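Local coordinates for importin subunit beta-1 (Saccharomyces cerevisiae, PDB 5OWU), which carries proteins into the nucleus together with importin alpha, the subunit that recognises the classical nuclear localization signal of the cargo, at residues Ile584-Pro588 against Ser623-Ser628. Residues are numbered along the deposited sequence; the frame is centred on the assembly and turned at random.
Sequences IRKSP and SALAAS
Ile-584 presses its CG2 methyl against helix 615-629. CG1 sits beside the backbone N (chi1 -70°), which puts CG2 anti to that N. The methyl carbon CG2 lies 3.4 Å from Ala-624 O and 3.9 Å from Ala-624 CB. A branched apolar residue suits this buried place, where Val-591 and Leu-598 also touch its side chain. The Ile-584 carbonyl serves the contact as well: Ser-628 OG donates a hydrogen bond of 2.9 Å to Ile-584 O, arriving from above the carbonyl plane at a C=O...OG angle of 115°. Ile-584 lies in the last turn of helix 563-586, and the residue four further on, Pro-588, has no N-H to give the usual helical bond; the small hydroxyl side chain of Ser-628 supplies a donor instead. An alanine in place of Ser-628 would probably leave the Ile-584 carbonyl without this donor and open a small gap beside the isoleucine methyl.

The two helices belong to successive HEAT repeats, 13 and 14, so this is a joint between neighbouring units of the importin beta solenoid, and the small side chain of Ala-624 is consistent with the close approach of the backbones, CA of Arg-585 being 5.6 Å from CA of Ala-624. Arg-585 uses its length here: CG packs 3.6 Å from Ala-624 CB, and the chain, extended from CG to NE, lays one face of the guanidinium over Ala-624 CA. NH1 comes 3.3 Å from Ala-627 CB, a small methyl that suits a place this close to a guanidinium nitrogen, while NH2 forms a salt bridge with Asp-665 of helix 655-669. After the chain leaves helical geometry at Ser-587, the CB of Pro-588 points toward helix 615-629 and lies 3.8 Å from Ser-628 CB.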
loop_
_atom_site.group_PDB
_atom_site.type_symbol
_atom_site.label_atom_id
_atom_site.label_comp_id
_atom_site.label_asym_id
_atom_site.label_seq_id
_atom_site.Cartn_x
_atom_site.Cartn_y
_atom_site.Cartn_z
ATOM N N ILE A 584 -26.728 -14.144 4.514
ATOM C CA ILE A 584 -26.758 -15.379 5.299
ATOM C C ILE A 584 -26.224 -15.118 6.700
ATOM O O ILE A 584 -26.815 -15.540 7.701
ATOM C CB ILE A 584 -25.956 -16.478 4.583
ATOM C CG1 ILE A 584 -26.694 -16.919 3.320
ATOM C CG2 ILE A 584 -25.690 -17.673 5.524
ATOM C CD1 ILE A 584 -25.830 -17.698 2.339
ATOM N N ARG A 585 -25.102 -14.403 6.795
ATOM C CA ARG A 585 -24.530 -14.140 8.110
ATOM C C ARG A 585 -25.420 -13.226 8.944
ATOM O O ARG A 585 -25.498 -13.384 10.167
ATOM C CB ARG A 585 -23.134 -13.535 7.965
ATOM C CG ARG A 585 -22.080 -14.560 7.625
ATOM C CD ARG A 585 -20.705 -14.113 8.081
ATOM N NE ARG A 585 -19.659 -14.853 7.384
ATOM C CZ ARG A 585 -19.065 -15.946 7.848
ATOM N NH1 ARG A 585 -19.390 -16.439 9.034
ATOM N NH2 ARG A 585 -18.132 -16.543 7.121
ATOM N N LYS A 586 -26.095 -12.263 8.315
ATOM C CA LYS A 586 -26.816 -11.268 9.102
ATOM C C LYS A 586 -28.061 -11.851 9.766
ATOM O O LYS A 586 -28.424 -11.431 10.869
ATOM C CB LYS A 586 -27.202 -10.073 8.229
ATOM C CG LYS A 586 -27.758 -8.887 9.012
ATOM C CD LYS A 586 -26.677 -8.231 9.865
ATOM C CE LYS A 586 -27.266 -7.269 10.877
ATOM N NZ LYS A 586 -27.970 -6.133 10.231
ATOM N N SER A 587 -28.734 -12.798 9.123
ATOM C CA SER A 587 -29.986 -13.349 9.638
ATOM C C SER A 587 -29.909 -14.865 9.565
ATOM O O SER A 587 -30.474 -15.483 8.653
ATOM C CB SER A 587 -31.193 -12.818 8.864
ATOM O OG SER A 587 -32.402 -13.261 9.461
ATOM N N PRO A 588 -29.219 -15.499 10.517
ATOM C CA PRO A 588 -29.120 -16.968 10.483
ATOM C C PRO A 588 -30.471 -17.657 10.565
ATOM O O PRO A 588 -30.695 -18.656 9.874
ATOM C CB PRO A 588 -28.241 -17.287 11.704
ATOM C CG PRO A 588 -27.546 -16.003 12.047
ATOM C CD PRO A 588 -28.503 -14.921 11.668
ATOM N N SER A 623 -19.141 -20.939 3.557
ATOM C CA SER A 623 -18.696 -20.689 4.921
ATOM C C SER A 623 -19.752 -19.934 5.713
ATOM O O SER A 623 -20.031 -20.281 6.865
ATOM C CB SER A 623 -17.380 -19.917 4.909
ATOM O OG SER A 623 -16.374 -20.661 4.252
ATOM N N ALA A 624 -20.355 -18.898 5.115
ATOM C CA ALA A 624 -21.413 -18.175 5.816
ATOM C C ALA A 624 -22.579 -19.097 6.151
ATOM O O ALA A 624 -23.117 -19.059 7.265
ATOM C CB ALA A 624 -21.895 -16.993 4.974
ATOM N N LEU A 625 -22.993 -19.929 5.193
ATOM C CA LEU A 625 -24.083 -20.865 5.457
ATOM C C LEU A 625 -23.729 -21.832 6.588
ATOM O O LEU A 625 -24.555 -22.092 7.468
ATOM C CB LEU A 625 -24.439 -21.631 4.182
ATOM C CG LEU A 625 -25.685 -22.516 4.259
ATOM C CD1 LEU A 625 -26.893 -21.701 4.618
ATOM C CD2 LEU A 625 -25.928 -23.246 2.951
ATOM N N ALA A 626 -22.510 -22.371 6.586
ATOM C CA ALA A 626 -22.078 -23.239 7.683
ATOM C C ALA A 626 -22.145 -22.513 9.021
ATOM O O ALA A 626 -22.694 -23.035 10.001
ATOM C CB ALA A 626 -20.658 -23.743 7.423
ATOM N N ALA A 627 -21.592 -21.299 9.078
ATOM C CA ALA A 627 -21.642 -20.520 10.309
ATOM C C ALA A 627 -23.077 -20.335 10.786
ATOM O O ALA A 627 -23.354 -20.414 11.988
ATOM C CB ALA A 627 -20.969 -19.161 10.102
ATOM N N SER A 628 -24.009 -20.114 9.858
ATOM C CA SER A 628 -25.389 -19.846 10.252
ATOM C C SER A 628 -26.137 -21.114 10.658
ATOM O O SER A 628 -26.958 -21.080 11.579
ATOM C CB SER A 628 -26.119 -19.138 9.112
ATOM O OG SER A 628 -25.602 -17.825 8.954
#